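Local coordinates for protein enoyl-CoA hydratase (Mycobacterium avium, PDB 3OC7) that probably adds water to the double bond of enoyl-CoA thioesters in fatty acid metabolism, as a hydratase of the crotonase family, at residues Ala7-Ala12 and Val40-Gln45; Arg138-Leu143 and Gly175-Ala180. One frame throughout, in Å; residues are numbered along the deposited sequence.

How the contacts relate
Near the N terminus, strand 9-12 forms one outer edge of the six-stranded mixed sheet. The chain then runs through strand 21-26 into helix 37-52, and contact 1 closes this first loop by laying Val40-Gln45 against Ala7-Ala12. Much of the sheet follows before contact 2 opens. There Arg138-Leu143, with the outer strand of a three-stranded parallel sheet, meets Gly175-Ala180, the connection between helices 165-174 and 180-186. The two loops follow in series, neither nested nor crossed. The centres of contact 1 and contact 2 are about 26 Å apart, on opposite sides of the chain's centre. Contact 1 is at the surface; contact 2 is largely buried.

Contact 1: Ala7-Ala12 and Val40-Gln45; sequences ALVDYA and VSQLHQ
Gln42 reaches from helix 37-52 to the backbone of Leu8 and Val9 at the start of strand 9-12. Its CG is trans to the carbonyl carbon (chi1 -68°). The chain is extended from there, which carries the amide across to the N-terminal segment. OE1 takes two N-H groups. The main bond comes from Leu8 N at 2.9 Å, in the plane of the amide and on a lone pair, though bent at the hydrogen (144°). The second, from Val9 N to OE1, is weak at 3.3 Å. The other end of the amide is tied by water: NE2 of Gln42 donates to a water at 3.3 Å, which in turn gives a weak bond to Ala7 O. The peptide bond between Ala7 and Leu8 is cis.

Beside the amide, the contact is apolar. Val9 points at the helix, and its methyls pack on Gln42 and Leu43. CG2 lies 3.8 Å from CB of Gln42, where the Val9 and Gln42 side chains run antiparallel past one another. CG1, anti to the backbone N (chi1 -178°), meets CD2 of Leu43 at 3.9 Å. Leu43 lies across Val9, roughly perpendicular. Leu43 also packs on Leu26 of strand 21-26 and Leu100 of helix 86-106, so this end of the contact leads into the interior. Strand 9-12 pairs on its own account with strand 21-26, through backbone bonds such as Asp10 with Thr25.

The contact thus packs a helix on the edge strand of the crotonase sheet. One glutamine oxygen serves two successive backbone N-H groups. With the water on NE2, this probably limits rotation of the amide.

Contact 2: Arg138-Leu143 and Gly175-Ala180; sequences RSSFAL and GEKFDA
Phe141 O receives the shortest polar bond across the contact, 2.9 Å from Phe178 N and fairly straight at 161°. The CA of Lys177 adds a CA-H...O contact to the same oxygen at 3.3 Å. Phe141 N returns a bond to Phe178 O at 3.0 Å. These two residues form a single antiparallel, hydrogen-bonded bridge. Water extends the pairing at both ends: one joins Ser139 O to Ala180 N, the other Leu143 N to Glu176 O.

The side chains of the bridged pair also meet. Phe178 holds CG between its backbone N and carbonyl carbon (chi1 58°), which brings the ring back over the partner strand. CB of Phe141 sits over one face of that ring, 3.8 Å from its centroid, as a CH-pi contact. The two ring planes are near parallel (18°) but slid apart, so they barely overlap. The Phe141 ring runs on toward the start of helix 180-186, with Phe178 O in plane at its edge. Both rings also pack on Leu188 and Ala183, and Phe178 meets Tyr171 of helix 165-174.

Asp179 is the N-cap of helix 180-186, and its OD1 accepts from Arg182 N. Gly175, just past helix 165-174, has positive phi; its CA lies 3.4 Å from Leu143 O.

The contact fastens the link between two helices to the outer strand of the small parallel sheet. Backbone hydrogen bonds and two waters satisfy polar groups of this largely buried pairing, while the two phenylalanine side chains pack together with Leu188 and Ala183.

Contact 1: Ala7-Ala12 and Val40-Gln45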
ATOM      1  N   ALA A   7     -23.073 -18.257  26.237  1.00 24.93           N
ATOM      2  CA  ALA A   7     -21.814 -17.587  26.620  1.00 23.67           C
ATOM      3  C   ALA A   7     -20.700 -18.644  26.624  1.00 22.73           C
ATOM      4  O   ALA A   7     -20.981 -19.808  26.958  1.00 23.42           O
ATOM      5  CB  ALA A   7     -21.961 -16.948  27.989  1.00 24.57           C
ATOM      6  N   LEU A   8     -19.447 -18.303  26.287  1.00 21.02           N
ATOM      7  CA  LEU A   8     -18.926 -16.942  26.026  1.00 19.43           C
ATOM      8  C   LEU A   8     -18.932 -16.543  24.534  1.00 18.29           C
ATOM      9  O   LEU A   8     -18.672 -15.378  24.203  1.00 17.87           O
ATOM     10  CB  LEU A   8     -17.501 -16.810  26.606  1.00 19.70           C
ATOM     11  CG  LEU A   8     -17.252 -17.103  28.095  1.00 19.79           C
ATOM     12  CD1 LEU A   8     -15.769 -17.086  28.395  1.00 20.17           C
ATOM     13  CD2 LEU A   8     -17.968 -16.084  28.989  1.00 19.80           C
ATOM     14  N   VAL A   9     -19.213 -17.513  23.662  1.00 16.85           N
ATOM     15  CA  VAL A   9     -19.429 -17.313  22.217  1.00 16.35           C
ATOM     16  C   VAL A   9     -20.745 -18.009  21.829  1.00 15.77           C
ATOM     17  O   VAL A   9     -20.940 -19.206  22.143  1.00 16.22           O
ATOM     18  CB  VAL A   9     -18.256 -17.904  21.348  1.00 15.92           C
ATOM     19  CG1 VAL A   9     -18.480 -17.648  19.854  1.00 17.21           C
ATOM     20  CG2 VAL A   9     -16.900 -17.351  21.784  1.00 15.56           C
ATOM     21  N   ASP A  10     -21.650 -17.277  21.172  1.00 15.53           N
ATOM     22  CA  ASP A  10     -22.903 -17.879  20.648  1.00 15.43           C
ATOM     23  C   ASP A  10     -22.791 -18.246  19.160  1.00 15.40           C
ATOM     24  O   ASP A  10     -22.200 -17.494  18.384  1.00 14.97           O
ATOM     25  CB  ASP A  10     -24.115 -16.952  20.870  1.00 16.04           C
ATOM     26  CG  ASP A  10     -25.422 -17.542  20.312  1.00 17.22           C
ATOM     27  OD1 ASP A  10     -26.017 -18.436  20.962  1.00 20.34           O
ATOM     28  OD2 ASP A  10     -25.855 -17.128  19.218  1.00 22.07           O
ATOM     29  N   TYR A  11     -23.350 -19.396  18.771  1.00 15.38           N
ATOM     30  CA  TYR A  11     -23.375 -19.877  17.376  1.00 15.99           C
ATOM     31  C   TYR A  11     -24.805 -19.900  16.845  1.00 16.27           C
ATOM     32  O   TYR A  11     -25.688 -20.499  17.477  1.00 17.16           O
ATOM     33  CB  TYR A  11     -22.783 -21.297  17.284  1.00 16.23           C
ATOM     34  CG  TYR A  11     -22.683 -21.851  15.856  1.00 16.30           C
ATOM     35  CD1 TYR A  11     -23.795 -22.430  15.214  1.00 17.03           C
ATOM     36  CD2 TYR A  11     -21.481 -21.803  15.150  1.00 16.96           C
ATOM     37  CE1 TYR A  11     -23.696 -22.936  13.906  1.00 17.74           C
ATOM     38  CE2 TYR A  11     -21.376 -22.299  13.843  1.00 17.69           C
ATOM     39  CZ  TYR A  11     -22.489 -22.864  13.228  1.00 16.55           C
ATOM     40  OH  TYR A  11     -22.383 -23.342  11.937  1.00 17.57           O
ATOM     41  N   ALA A  12     -25.025 -19.255  15.702  1.00 16.23           N
ATOM     42  CA  ALA A  12     -26.300 -19.309  14.964  1.00 16.40           C
ATOM     43  C   ALA A  12     -26.074 -19.710  13.497  1.00 16.91           C
ATOM     44  O   ALA A  12     -25.366 -19.016  12.751  1.00 16.10           O
ATOM     45  CB  ALA A  12     -27.049 -17.974  15.059  1.00 16.78           C
ATOM     46  N   VAL A  40     -11.293 -17.945  23.657  1.00 13.35           N
ATOM     47  CA  VAL A  40     -10.444 -18.354  22.519  1.00 13.59           C
ATOM     48  C   VAL A  40     -10.727 -19.790  22.030  1.00 13.43           C
ATOM     49  O   VAL A  40     -10.913 -20.011  20.828  1.00 12.96           O
ATOM     50  CB  VAL A  40      -8.930 -18.115  22.830  1.00 13.27           C
ATOM     51  CG1 VAL A  40      -8.042 -18.713  21.745  1.00 15.40           C
ATOM     52  CG2 VAL A  40      -8.633 -16.620  22.935  1.00 14.59           C
ATOM     53  N   SER A  41     -10.815 -20.762  22.944  1.00 13.38           N
ATOM     54  CA  SER A  41     -11.196 -22.149  22.584  1.00 13.87           C
ATOM     55  C   SER A  41     -12.572 -22.240  21.903  1.00 13.93           C
ATOM     56  O   SER A  41     -12.742 -22.971  20.906  1.00 13.20           O
ATOM     57  CB  SER A  41     -11.157 -23.096  23.809  1.00 14.51           C
ATOM     58  OG  SER A  41      -9.836 -23.259  24.294  1.00 18.34           O
ATOM     59  N   GLN A  42     -13.546 -21.494  22.441  1.00 13.00           N
ATOM     60  CA  GLN A  42     -14.893 -21.471  21.861  1.00 13.36           C
ATOM     61  C   GLN A  42     -14.972 -20.838  20.457  1.00 12.60           C
ATOM     62  O   GLN A  42     -15.790 -21.272  19.636  1.00 13.55           O
ATOM     63  CB  GLN A  42     -15.925 -20.854  22.831  1.00 13.26           C
ATOM     64  CG  GLN A  42     -16.181 -21.753  24.087  1.00 16.31           C
ATOM     65  CD  GLN A  42     -17.013 -21.087  25.184  1.00 19.60           C
ATOM     66  OE1 GLN A  42     -17.928 -20.311  24.907  1.00 20.01           O
ATOM     67  NE2 GLN A  42     -16.714 -21.423  26.441  1.00 21.32           N
ATOM     68  N   LEU A  43     -14.121 -19.836  20.179  1.00 12.46           N
ATOM     69  CA  LEU A  43     -14.008 -19.297  18.805  1.00 12.12           C
ATOM     70  C   LEU A  43     -13.412 -20.299  17.794  1.00 11.46           C
ATOM     71  O   LEU A  43     -13.914 -20.422  16.655  1.00 11.03           O
ATOM     72  CB  LEU A  43     -13.195 -17.996  18.763  1.00 13.04           C
ATOM     73  CG  LEU A  43     -13.827 -16.612  18.863  1.00 16.67           C
ATOM     74  CD1 LEU A  43     -12.866 -15.576  18.247  1.00 18.90           C
ATOM     75  CD2 LEU A  43     -15.163 -16.529  18.141  1.00 18.77           C
ATOM     76  N   HIS A  44     -12.333 -21.003  18.176  1.00 11.77           N
ATOM     77  CA  HIS A  44     -11.795 -22.096  17.341  1.00 11.56           C
ATOM     78  C   HIS A  44     -12.900 -23.139  16.992  1.00 11.62           C
ATOM     79  O   HIS A  44     -13.074 -23.516  15.817  1.00 11.20           O
ATOM     80  CB  HIS A  44     -10.578 -22.796  18.005  1.00 11.74           C
ATOM     81  CG  HIS A  44      -9.269 -22.039  17.911  1.00  9.39           C
ATOM     82  ND1 HIS A  44      -8.452 -22.090  16.795  1.00 10.19           N
ATOM     83  CD2 HIS A  44      -8.595 -21.296  18.830  1.00 10.57           C
ATOM     84  CE1 HIS A  44      -7.363 -21.368  17.013  1.00 12.21           C
ATOM     85  NE2 HIS A  44      -7.429 -20.867  18.234  1.00 11.73           N
ATOM     86  N   GLN A  45     -13.672 -23.579  18.000  1.00 12.14           N
ATOM     87  CA  GLN A  45     -14.708 -24.597  17.763  1.00 12.42           C
ATOM     88  C   GLN A  45     -15.840 -24.052  16.873  1.00 11.80           C
ATOM     89  O   GLN A  45     -16.336 -24.757  15.979  1.00 12.05           O
ATOM     90  CB  GLN A  45     -15.262 -25.158  19.089  1.00 12.80           C
ATOM     91  CG  GLN A  45     -16.192 -26.385  18.932  1.00 15.74           C
ATOM     92  CD  GLN A  45     -15.522 -27.563  18.201  1.00 19.90           C
ATOM     93  OE1 GLN A  45     -14.454 -28.034  18.603  1.00 22.16           O
ATOM     94  NE2 GLN A  45     -16.143 -28.031  17.124  1.00 22.80           N
TER
HETATM   95  O   HOH W   1     -18.581 -20.931  29.102  1.00 40.62           O

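Contact 2: Arg138-Leu143 and Gly175-Ala180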
ATOM      1  N   ARG A 138     -20.846   4.196  17.040  1.00 14.39           N
ATOM      2  CA  ARG A 138     -20.331   4.110  18.417  1.00 15.74           C
ATOM      3  C   ARG A 138     -18.859   3.700  18.506  1.00 15.93           C
ATOM      4  O   ARG A 138     -18.292   3.675  19.606  1.00 17.41           O
ATOM      5  CB  ARG A 138     -21.154   3.118  19.248  1.00 16.30           C
ATOM      6  CG  ARG A 138     -22.653   3.390  19.296  1.00 16.92           C
ATOM      7  CD  ARG A 138     -23.323   2.580  20.386  1.00 18.34           C
ATOM      8  NE  ARG A 138     -22.952   1.168  20.354  1.00 19.06           N
ATOM      9  CZ  ARG A 138     -23.396   0.247  21.206  1.00 18.64           C
ATOM     10  NH1 ARG A 138     -24.262   0.578  22.170  1.00 19.46           N
ATOM     11  NH2 ARG A 138     -22.970  -1.011  21.099  1.00 18.61           N
ATOM     12  N   SER A 139     -18.238   3.390  17.372  1.00 15.24           N
ATOM     13  CA  SER A 139     -16.899   2.775  17.364  1.00 14.06           C
ATOM     14  C   SER A 139     -15.767   3.755  17.731  1.00 14.13           C
ATOM     15  O   SER A 139     -15.826   4.946  17.389  1.00 14.81           O
ATOM     16  CB  SER A 139     -16.617   2.135  15.989  1.00 14.05           C
ATOM     17  OG  SER A 139     -17.628   1.196  15.619  1.00 12.95           O
ATOM     18  N   SER A 140     -14.741   3.255  18.428  1.00 13.21           N
ATOM     19  CA  SER A 140     -13.480   4.015  18.641  1.00 13.49           C
ATOM     20  C   SER A 140     -12.262   3.076  18.611  1.00 12.48           C
ATOM     21  O   SER A 140     -12.405   1.873  18.921  1.00 12.84           O
ATOM     22  CB  SER A 140     -13.491   4.839  19.953  1.00 14.02           C
ATOM     23  OG  SER A 140     -13.070   4.068  21.073  1.00 16.53           O
ATOM     24  N   PHE A 141     -11.075   3.627  18.275  1.00 11.82           N
ATOM     25  CA  PHE A 141      -9.820   2.873  18.109  1.00 11.12           C
ATOM     26  C   PHE A 141      -8.629   3.666  18.721  1.00 11.00           C
ATOM     27  O   PHE A 141      -8.514   4.886  18.483  1.00 11.18           O
ATOM     28  CB  PHE A 141      -9.543   2.646  16.599  1.00 10.37           C
ATOM     29  CG  PHE A 141     -10.717   2.046  15.814  1.00 10.94           C
ATOM     30  CD1 PHE A 141     -11.744   2.860  15.301  1.00 10.76           C
ATOM     31  CD2 PHE A 141     -10.791   0.666  15.586  1.00 10.64           C
ATOM     32  CE1 PHE A 141     -12.824   2.301  14.591  1.00 11.70           C
ATOM     33  CE2 PHE A 141     -11.859   0.104  14.863  1.00 11.66           C
ATOM     34  CZ  PHE A 141     -12.873   0.904  14.380  1.00 11.85           C
ATOM     35  N   ALA A 142      -7.750   3.011  19.503  1.00 11.40           N
ATOM     36  CA  ALA A 142      -6.507   3.645  20.036  1.00 12.30           C
ATOM     37  C   ALA A 142      -5.403   2.614  20.346  1.00 12.32           C
ATOM     38  O   ALA A 142      -5.680   1.590  20.984  1.00 13.95           O
ATOM     39  CB  ALA A 142      -6.813   4.497  21.287  1.00 12.09           C
ATOM     40  N   LEU A 143      -4.180   2.880  19.878  1.00 13.43           N
ATOM     41  CA  LEU A 143      -3.003   2.021  20.130  1.00 13.39           C
ATOM     42  C   LEU A 143      -2.108   2.696  21.184  1.00 14.06           C
ATOM     43  O   LEU A 143      -1.150   3.405  20.838  1.00 14.48           O
ATOM     44  CB  LEU A 143      -2.203   1.773  18.823  1.00 14.16           C
ATOM     45  CG  LEU A 143      -2.897   0.979  17.707  1.00 14.57           C
ATOM     46  CD1 LEU A 143      -2.503   1.469  16.300  1.00 17.57           C
ATOM     47  CD2 LEU A 143      -2.660  -0.532  17.828  1.00 17.88           C
ATOM     48  N   GLY A 175      -0.244   7.292  19.874  1.00 12.69           N
ATOM     49  CA  GLY A 175      -1.333   6.784  20.741  1.00 13.29           C
ATOM     50  C   GLY A 175      -2.683   7.500  20.614  1.00 14.01           C
ATOM     51  O   GLY A 175      -3.558   7.321  21.476  1.00 14.26           O
ATOM     52  N   GLU A 176      -2.879   8.295  19.559  1.00 13.56           N
ATOM     53  CA  GLU A 176      -4.133   9.064  19.361  1.00 13.40           C
ATOM     54  C   GLU A 176      -5.378   8.165  19.179  1.00 13.08           C
ATOM     55  O   GLU A 176      -5.307   7.106  18.516  1.00 11.79           O
ATOM     56  CB  GLU A 176      -4.028   9.971  18.124  1.00 14.06           C
ATOM     57  CG  GLU A 176      -3.068  11.174  18.212  1.00 15.99           C
ATOM     58  CD  GLU A 176      -2.697  11.740  16.841  1.00 17.52           C
ATOM     59  OE1 GLU A 176      -1.943  11.081  16.084  1.00 16.09           O
ATOM     60  OE2 GLU A 176      -3.154  12.860  16.507  1.00 19.36           O
ATOM     61  N   LYS A 177      -6.511   8.604  19.743  1.00 13.38           N
ATOM     62  CA  LYS A 177      -7.809   7.971  19.508  1.00 13.69           C
ATOM     63  C   LYS A 177      -8.427   8.458  18.187  1.00 13.52           C
ATOM     64  O   LYS A 177      -8.356   9.656  17.867  1.00 15.43           O
ATOM     65  CB  LYS A 177      -8.765   8.289  20.668  1.00 14.37           C
ATOM     66  CG  LYS A 177     -10.058   7.461  20.671  1.00 17.21           C
ATOM     67  CD  LYS A 177     -11.047   7.923  21.753  1.00 22.49           C
ATOM     68  CE  LYS A 177     -10.549   7.643  23.147  1.00 27.21           C
ATOM     69  NZ  LYS A 177     -11.478   8.248  24.148  1.00 28.22           N
ATOM     70  N   PHE A 178      -9.063   7.550  17.444  1.00 13.00           N
ATOM     71  CA  PHE A 178      -9.728   7.887  16.166  1.00 12.39           C
ATOM     72  C   PHE A 178     -11.054   7.132  15.914  1.00 12.51           C
ATOM     73  O   PHE A 178     -11.353   6.162  16.628  1.00 12.89           O
ATOM     74  CB  PHE A 178      -8.743   7.774  14.971  1.00 12.65           C
ATOM     75  CG  PHE A 178      -8.099   6.395  14.789  1.00 11.65           C
ATOM     76  CD1 PHE A 178      -6.947   6.035  15.511  1.00 12.23           C
ATOM     77  CD2 PHE A 178      -8.631   5.471  13.876  1.00 11.03           C
ATOM     78  CE1 PHE A 178      -6.342   4.799  15.332  1.00 12.18           C
ATOM     79  CE2 PHE A 178      -8.027   4.215  13.698  1.00 10.81           C
ATOM     80  CZ  PHE A 178      -6.886   3.886  14.423  1.00 12.37           C
ATOM     81  N   ASP A 179     -11.830   7.588  14.917  1.00 13.24           N
ATOM     82  CA  ASP A 179     -13.192   7.060  14.636  1.00 12.87           C
ATOM     83  C   ASP A 179     -13.281   6.118  13.404  1.00 12.06           C
ATOM     84  O   ASP A 179     -12.254   5.825  12.765  1.00 11.65           O
ATOM     85  CB  ASP A 179     -14.233   8.204  14.554  1.00 13.49           C
ATOM     86  CG  ASP A 179     -13.962   9.192  13.388  1.00 15.14           C
ATOM     87  OD1 ASP A 179     -13.224   8.851  12.438  1.00 15.67           O
ATOM     88  OD2 ASP A 179     -14.504  10.331  13.410  1.00 18.41           O
ATOM     89  N   ALA A 180     -14.502   5.669  13.078  1.00 11.99           N
ATOM     90  CA  ALA A 180     -14.738   4.758  11.933  1.00 11.73           C
ATOM     91  C   ALA A 180     -14.331   5.321  10.560  1.00 11.43           C
ATOM     92  O   ALA A 180     -13.758   4.594   9.736  1.00 11.45           O
ATOM     93  CB  ALA A 180     -16.204   4.279  11.908  1.00 12.13           C
TER
HETATM   94  O   HOH W   2     -16.820   5.998  14.901  1.00 12.67           O
HETATM   95  O   HOH W   3      -3.322   5.078  18.161  1.00 10.68           O